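C2 toxin component I (Clostridium botulinum, PDB 2J3X) is the enzymatic component of the binary C2 toxin, an ADP-ribosyltransferase that probably ADP-ribosylates actin in target cells. Local coordinates at residues Val102-Lys107 with Ile400-Pro405; Lys107-Asn112 with Val160-Lys165; Leu246-Gly251 with Ile279-Ser284. The protein carries 2 engineered substitutions. One frame throughout, in Å; residues are numbered along the deposited sequence.

Contact 1: residues Val102-Lys107 with Ile400-Pro405. With SO4 (sulfate ion), chain P.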
# COMPACT_ATOMS: atom_id res chain seq x y z
N VAL A 102 3.27 -16.68 0.69
CA VAL A 102 2.60 -15.57 0.00
C VAL A 102 3.42 -15.01 -1.16
O VAL A 102 4.65 -15.06 -1.15
CB VAL A 102 2.17 -14.43 0.99
CG1 VAL A 102 0.94 -14.87 1.80
CG2 VAL A 102 3.28 -14.06 1.97
N ASN A 103 2.74 -14.48 -2.16
CA ASN A 103 3.46 -14.02 -3.36
C ASN A 103 4.07 -12.61 -3.17
O ASN A 103 3.50 -11.62 -3.68
CB ASN A 103 2.58 -14.14 -4.59
CG ASN A 103 1.25 -13.36 -4.50
OD1 ASN A 103 0.63 -13.16 -3.43
ND2 ASN A 103 0.77 -12.98 -5.68
N PHE A 104 5.16 -12.51 -2.40
CA PHE A 104 5.97 -11.25 -2.32
C PHE A 104 7.33 -11.52 -2.93
O PHE A 104 8.00 -12.48 -2.50
CB PHE A 104 6.20 -10.73 -0.90
CG PHE A 104 5.05 -10.00 -0.35
CD1 PHE A 104 3.96 -10.69 0.23
CD2 PHE A 104 5.08 -8.61 -0.30
CE1 PHE A 104 2.89 -9.99 0.77
CE2 PHE A 104 4.00 -7.91 0.19
CZ PHE A 104 2.91 -8.58 0.74
N THR A 105 7.75 -10.68 -3.88
CA THR A 105 9.13 -10.68 -4.37
C THR A 105 10.01 -9.76 -3.56
O THR A 105 9.47 -8.93 -2.77
CB THR A 105 9.18 -10.16 -5.84
OG1 THR A 105 8.69 -8.83 -5.85
CG2 THR A 105 8.28 -11.02 -6.73
N PRO A 106 11.36 -9.84 -3.71
CA PRO A 106 12.19 -8.85 -3.00
C PRO A 106 11.76 -7.40 -3.28
O PRO A 106 11.69 -6.63 -2.34
CB PRO A 106 13.61 -9.12 -3.51
CG PRO A 106 13.57 -10.64 -3.87
CD PRO A 106 12.17 -10.87 -4.41
N LYS A 107 11.46 -7.06 -4.54
CA LYS A 107 11.09 -5.64 -4.82
C LYS A 107 9.88 -5.22 -4.01
O LYS A 107 9.81 -4.07 -3.55
CB LYS A 107 10.76 -5.39 -6.32
CG LYS A 107 11.97 -5.25 -7.17
CD LYS A 107 11.57 -5.38 -8.64
CE LYS A 107 12.84 -5.26 -9.52
NZ LYS A 107 12.58 -5.02 -10.99
N ILE A 400 11.11 6.88 3.01
CA ILE A 400 10.54 5.98 2.06
C ILE A 400 11.08 4.60 2.24
O ILE A 400 12.30 4.42 2.29
CB ILE A 400 10.92 6.44 0.60
CG1 ILE A 400 10.36 7.88 0.45
CG2 ILE A 400 10.36 5.50 -0.43
CD1 ILE A 400 10.80 8.59 -0.92
N PHE A 401 10.18 3.63 2.34
CA PHE A 401 10.65 2.25 2.46
C PHE A 401 10.21 1.35 1.33
O PHE A 401 10.70 0.20 1.24
CB PHE A 401 10.32 1.72 3.89
CG PHE A 401 8.85 1.50 4.12
CD1 PHE A 401 8.21 0.27 3.66
CD2 PHE A 401 8.07 2.49 4.75
CE1 PHE A 401 6.81 0.08 3.86
CE2 PHE A 401 6.65 2.29 4.94
CZ PHE A 401 6.04 1.12 4.48
N ARG A 402 9.32 1.80 0.44
CA ARG A 402 9.03 1.00 -0.76
C ARG A 402 8.31 1.90 -1.74
O ARG A 402 7.61 2.84 -1.33
CB ARG A 402 8.09 -0.17 -0.38
CG ARG A 402 7.80 -1.13 -1.54
CD ARG A 402 6.92 -2.32 -1.04
NE ARG A 402 5.56 -1.85 -0.70
CZ ARG A 402 4.45 -2.60 -0.71
NH1 ARG A 402 4.51 -3.91 -0.98
NH2 ARG A 402 3.26 -2.01 -0.48
N ILE A 403 8.50 1.62 -3.02
CA ILE A 403 7.89 2.39 -4.08
C ILE A 403 7.40 1.39 -5.07
O ILE A 403 8.16 0.56 -5.61
CB ILE A 403 8.93 3.34 -4.78
CG1 ILE A 403 9.46 4.35 -3.78
CG2 ILE A 403 8.23 4.13 -5.94
CD1 ILE A 403 10.81 4.98 -4.24
N THR A 404 6.09 1.46 -5.32
CA THR A 404 5.40 0.51 -6.17
C THR A 404 4.83 1.17 -7.44
O THR A 404 4.01 2.07 -7.33
CB THR A 404 4.20 -0.07 -5.39
OG1 THR A 404 4.72 -0.76 -4.22
CG2 THR A 404 3.52 -1.10 -6.26
N PRO A 405 5.24 0.72 -8.63
CA PRO A 405 4.65 1.35 -9.87
C PRO A 405 3.20 0.88 -10.07
O PRO A 405 2.88 -0.29 -9.79
CB PRO A 405 5.49 0.75 -11.02
CG PRO A 405 6.58 -0.01 -10.38
CD PRO A 405 6.18 -0.36 -8.95
S SO4 P . 0.44 -12.10 -10.17
O1 SO4 P . -0.35 -13.31 -10.47
O2 SO4 P . -0.41 -10.90 -10.05
O3 SO4 P . 1.16 -12.27 -8.90
O4 SO4 P . 1.32 -11.86 -11.32
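Lys107 and Arg402 bring the two backbones nearest to each other, with their CA atoms 8.1 Å apart. The contact joins two ADP-ribosyltransferase-family regions of one chain. Residues 102-107 leave strand 98-102 of the first. Residues 400-405 lie on strand 397-411 of the second, where Phe401 and Arg402 both face Asp422 in a classic beta bulge. On the loop side, an inverse gamma turn centred on Asn103 is closed by Phe104 N bonding Val102 O.

Arg402 makes the crossing. Its CG stands anti to the backbone N (chi1 -176°) and lies 4.1 Å from Lys107 O. The chain then bends at chi3 (69°), and NH1 arrives at the edge of the Phe104 ring, 4.2 Å from CE2. NH1 lies near the plane of the ring, so although ring and guanidinium are only 23° apart they do not stack.

Polar partners outside the two segments fix the guanidinium. NH1 donates to Glu108 O, while NH2 meets Thr142 O and forms a salt bridge with Asp422 OD2. The buried charge is thus bonded to residues of both regions. Thr404 OG1 lies 3.7 Å above the Arg402 guanidinium plane, offset toward the rim.

Where the chain leaves strand 98-102, a sulfate, probably from the crystallisation liquor, is bonded by Thr51 OG1 and Lys50 NZ. Asn103 ND2 reaches its O3 at 3.3 Å, a weak hydrogen bond.

Contact 2: residues Lys107-Asn112 with Val160-Lys165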
# COMPACT_ATOMS: atom_id res chain seq x y z
N LYS A 107 11.46 -7.06 -4.54
CA LYS A 107 11.09 -5.64 -4.82
C LYS A 107 9.88 -5.22 -4.01
O LYS A 107 9.81 -4.07 -3.55
CB LYS A 107 10.76 -5.39 -6.32
CG LYS A 107 11.97 -5.25 -7.17
CD LYS A 107 11.57 -5.38 -8.64
CE LYS A 107 12.84 -5.26 -9.52
NZ LYS A 107 12.58 -5.02 -10.99
N GLU A 108 8.91 -6.13 -3.83
CA GLU A 108 7.71 -5.85 -3.03
C GLU A 108 7.93 -5.77 -1.52
O GLU A 108 7.00 -5.43 -0.76
CB GLU A 108 6.64 -6.91 -3.33
CG GLU A 108 6.21 -6.93 -4.77
CD GLU A 108 5.12 -7.96 -4.99
OE1 GLU A 108 5.44 -9.16 -4.97
OE2 GLU A 108 3.94 -7.57 -5.13
N LEU A 109 9.13 -6.15 -1.07
CA LEU A 109 9.58 -5.94 0.31
C LEU A 109 10.53 -4.75 0.36
O LEU A 109 11.26 -4.59 1.30
CB LEU A 109 10.28 -7.22 0.84
CG LEU A 109 9.37 -8.44 0.85
CD1 LEU A 109 10.21 -9.69 1.15
CD2 LEU A 109 8.23 -8.33 1.89
N GLY A 110 10.54 -3.94 -0.71
CA GLY A 110 11.46 -2.80 -0.77
C GLY A 110 12.95 -3.12 -0.85
O GLY A 110 13.79 -2.30 -0.46
N ILE A 111 13.28 -4.30 -1.39
CA ILE A 111 14.67 -4.75 -1.49
C ILE A 111 15.11 -4.65 -2.92
O ILE A 111 14.60 -5.35 -3.82
CB ILE A 111 14.84 -6.22 -1.00
CG1 ILE A 111 14.49 -6.31 0.49
CG2 ILE A 111 16.27 -6.78 -1.39
CD1 ILE A 111 14.46 -7.84 0.93
N ASN A 112 16.03 -3.71 -3.14
CA ASN A 112 16.53 -3.48 -4.48
C ASN A 112 17.97 -3.93 -4.64
O ASN A 112 18.53 -3.72 -5.70
CB ASN A 112 16.42 -1.99 -4.84
CG ASN A 112 14.97 -1.48 -4.75
OD1 ASN A 112 14.05 -2.15 -5.24
ND2 ASN A 112 14.80 -0.30 -4.18
N VAL A 160 13.60 -16.63 -7.54
CA VAL A 160 13.27 -15.54 -6.59
C VAL A 160 13.91 -15.97 -5.26
O VAL A 160 13.57 -17.03 -4.75
CB VAL A 160 11.75 -15.38 -6.45
CG1 VAL A 160 11.40 -14.34 -5.34
CG2 VAL A 160 11.10 -14.94 -7.83
N PRO A 161 14.91 -15.22 -4.77
CA PRO A 161 15.76 -15.67 -3.67
C PRO A 161 15.18 -15.48 -2.26
O PRO A 161 15.88 -15.72 -1.30
CB PRO A 161 17.03 -14.85 -3.85
CG PRO A 161 16.50 -13.54 -4.40
CD PRO A 161 15.45 -13.96 -5.38
N VAL A 162 13.94 -15.01 -2.17
CA VAL A 162 13.23 -14.97 -0.86
C VAL A 162 11.95 -15.78 -0.93
O VAL A 162 11.31 -15.89 -2.00
CB VAL A 162 12.91 -13.51 -0.40
CG1 VAL A 162 14.22 -12.70 -0.43
CG2 VAL A 162 11.80 -12.91 -1.26
N ILE A 163 11.56 -16.32 0.22
CA ILE A 163 10.31 -17.10 0.36
C ILE A 163 9.64 -16.49 1.58
O ILE A 163 10.28 -16.33 2.59
CB ILE A 163 10.59 -18.61 0.59
CG1 ILE A 163 11.23 -19.28 -0.64
CG2 ILE A 163 9.29 -19.38 0.87
CD1 ILE A 163 11.90 -20.56 -0.25
N VAL A 164 8.36 -16.11 1.47
CA VAL A 164 7.65 -15.58 2.58
C VAL A 164 6.56 -16.53 3.01
O VAL A 164 5.64 -16.77 2.25
CB VAL A 164 7.02 -14.19 2.19
CG1 VAL A 164 6.33 -13.54 3.40
CG2 VAL A 164 8.15 -13.26 1.65
N LYS A 165 6.70 -17.09 4.21
CA LYS A 165 5.76 -18.12 4.75
C LYS A 165 4.90 -17.44 5.82
O LYS A 165 5.41 -16.62 6.60
CB LYS A 165 6.57 -19.25 5.39
CG LYS A 165 5.75 -20.44 5.84
CD LYS A 165 6.68 -21.56 6.36
CE LYS A 165 5.89 -22.72 6.82
NZ LYS A 165 6.94 -23.73 7.28
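Leu109 lays its CD1 methyl over two valines of the neighbouring strand. CD1 is 4.3 Å from Val162 CG2 and 4.2 Å from Val164 CG2. The two valines are two residues apart on strand 162-168, and both point their CB toward Leu109. Ile163 between them points away, to the other side of the sheet. The Leu109 and Val164 side chains run alongside each other in opposite senses and meet through one methyl each.

The torsions set up this meeting. In Leu109, CD1 continues the chain away from CA (chi2 170°), which carries this methyl out to the valines. Val164 has CG1 anti to its N (chi1 -176°), which leaves CG2 to take the touch. The contact is apolar, and all three touching residues are buried.

The backbones keep well apart. The nearest CA atoms, of Leu109 and Val162, are 9.8 Å from each other, and only side chains bridge the distance. Leu109 owes its place to a type I beta turn over residues 107-110, in which Gly110 N bonds Lys107 O at 2.9 Å. Gly110 follows with a left-handed backbone conformation (phi 67°), and the chain turns back toward Ile111.

Glu108, on the same turn, forms a salt bridge with Lys143 through OE2 and accepts a bond from Thr105 N on OE1.

Strand 162-168 runs between strand 98-102, antiparallel to it, and strand 206-216, parallel to it. Leu109 packs on Ile211 of the latter as well as on Phe104, so the loop packs on part of one face of the first region's sheet, over strands 162-168 and 206-216. At its other end, Asn112 touches helix 326-336 of the second region.

Contact 3: residues Leu246-Gly251 with Ile279-Ser284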
# COMPACT_ATOMS: atom_id res chain seq x y z
N LEU A 246 -7.92 27.90 17.83
CA LEU A 246 -8.91 27.89 16.76
C LEU A 246 -8.68 28.99 15.73
O LEU A 246 -8.67 28.72 14.52
CB LEU A 246 -10.33 27.96 17.34
CG LEU A 246 -11.44 27.87 16.27
CD1 LEU A 246 -11.45 26.55 15.43
CD2 LEU A 246 -12.82 28.19 16.91
N GLY A 247 -8.48 30.23 16.20
CA GLY A 247 -8.28 31.35 15.26
C GLY A 247 -7.05 31.17 14.42
O GLY A 247 -7.06 31.41 13.23
N ALA A 248 -5.98 30.70 15.04
CA ALA A 248 -4.72 30.49 14.32
C ALA A 248 -4.87 29.38 13.28
O ALA A 248 -4.48 29.54 12.11
CB ALA A 248 -3.57 30.21 15.31
N LEU A 249 -5.50 28.26 13.67
CA LEU A 249 -5.76 27.19 12.71
C LEU A 249 -6.69 27.61 11.55
O LEU A 249 -6.42 27.34 10.39
CB LEU A 249 -6.26 25.95 13.48
CG LEU A 249 -6.48 24.72 12.62
CD1 LEU A 249 -5.26 24.31 11.72
CD2 LEU A 249 -6.86 23.52 13.62
N GLU A 250 -7.77 28.33 11.86
CA GLU A 250 -8.66 28.93 10.86
C GLU A 250 -7.88 29.78 9.87
O GLU A 250 -8.09 29.68 8.67
CB GLU A 250 -9.69 29.84 11.53
CG GLU A 250 -10.74 29.09 12.36
CD GLU A 250 -11.74 28.33 11.52
OE1 GLU A 250 -11.73 28.44 10.27
OE2 GLU A 250 -12.59 27.65 12.12
N GLY A 251 -6.98 30.59 10.42
CA GLY A 251 -6.20 31.53 9.59
C GLY A 251 -5.36 30.74 8.61
O GLY A 251 -5.27 31.07 7.43
N ILE A 279 2.40 30.49 14.20
CA ILE A 279 2.91 29.14 13.98
C ILE A 279 2.94 28.34 15.29
O ILE A 279 2.60 27.17 15.29
CB ILE A 279 4.27 29.20 13.30
CG1 ILE A 279 4.06 29.64 11.86
CG2 ILE A 279 5.08 27.85 13.39
CD1 ILE A 279 5.37 30.22 11.23
N GLU A 280 3.31 28.99 16.40
CA GLU A 280 3.32 28.33 17.72
C GLU A 280 1.91 27.85 18.06
O GLU A 280 1.72 26.74 18.55
CB GLU A 280 3.83 29.31 18.79
CG GLU A 280 4.17 28.69 20.13
CD GLU A 280 4.60 29.71 21.18
OE1 GLU A 280 4.92 30.88 20.81
OE2 GLU A 280 4.63 29.35 22.38
N LEU A 281 0.91 28.69 17.78
CA LEU A 281 -0.49 28.33 18.05
C LEU A 281 -0.99 27.18 17.15
O LEU A 281 -1.78 26.36 17.60
CB LEU A 281 -1.43 29.56 17.92
CG LEU A 281 -1.30 30.58 19.07
CD1 LEU A 281 -2.00 31.92 18.69
CD2 LEU A 281 -1.88 30.01 20.30
N ILE A 282 -0.57 27.15 15.88
CA ILE A 282 -1.04 26.08 15.00
C ILE A 282 -0.43 24.76 15.46
O ILE A 282 -1.14 23.74 15.51
CB ILE A 282 -0.71 26.38 13.55
CG1 ILE A 282 -1.45 27.65 13.12
CG2 ILE A 282 -1.12 25.23 12.62
CD1 ILE A 282 -0.78 28.32 11.89
N SER A 283 0.86 24.77 15.79
CA SER A 283 1.51 23.54 16.27
C SER A 283 0.88 23.10 17.57
O SER A 283 0.63 21.91 17.75
CB SER A 283 3.03 23.72 16.46
OG SER A 283 3.71 23.75 15.20
N SER A 284 0.59 24.06 18.46
CA SER A 284 -0.08 23.81 19.74
C SER A 284 -1.46 23.13 19.46
O SER A 284 -1.78 22.07 20.03
CB SER A 284 -0.29 25.19 20.45
OG SER A 284 -0.81 25.01 21.73
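Ala248 sits against the helix 273-286 and touches two of its side chains. Its CB points at the partner helix and meets Leu281 CB at 3.4 Å, tighter than usual for two carbons. The same methyl is 4.0 Å from Ile282 CG1. A single methyl therefore rests on two consecutive residues, and its small size lets the backbones come close. Leu281 carries on past it, with CD1 4.1 Å from Ala248 CB.

Ile282 is the main partner on the other side. Its CG1 lies beside the backbone N (chi1 -63°) and reaches the backbone of the first helix, 3.7 Å from Ala248 O. This is a van der Waals touch of an aliphatic carbon on a carbonyl oxygen. The other branch, CG2, is anti to the backbone N and serves a different neighbour: it lies 4.3 Å from Leu249 CD1. CG1 thus lies on Ala248, CG2 on Leu249.

The packing is that of two helices crossing almost at right angles. The axes of the short segments 246-251 and 279-284 approach to 8.2 Å, with a crossing angle of -101°. Such a crossing limits the touching area to a small patch round Ala248. Both helices belong to the helical part of the second ADP-ribosyltransferase-family region, ahead of its sheet strands.

Leu249 joins from the flank, its CB pointing neither at nor away from the other helix. Ile282 also packs on Ile260 of helix 257-265. Ser284 OG is hydrogen-bonded to Gln245 NE2, a second tie between helices 243-254 and 273-286.

Contacts 1 and 2 are both buried, are neighbours with centres about 7 Å apart, and share Lys107. Both use the loop after strand 98-102. In contact 1 it faces the second family region; there a buried arginine passes a ring edge, while its charge is met by Asp422, Thr142 O and Glu108 O. In contact 2 it faces its own region's sheet, and only methyl groups meet. Hydrogen bonds from Val102 N to Val164 O and from Arg402 NH1 to Glu108 O probably join the two directly. Contact 3 stands apart, its centre about 39 Å from that of contact 1 and 44 Å from that of contact 2. It is partly buried and apolar, made between two helices.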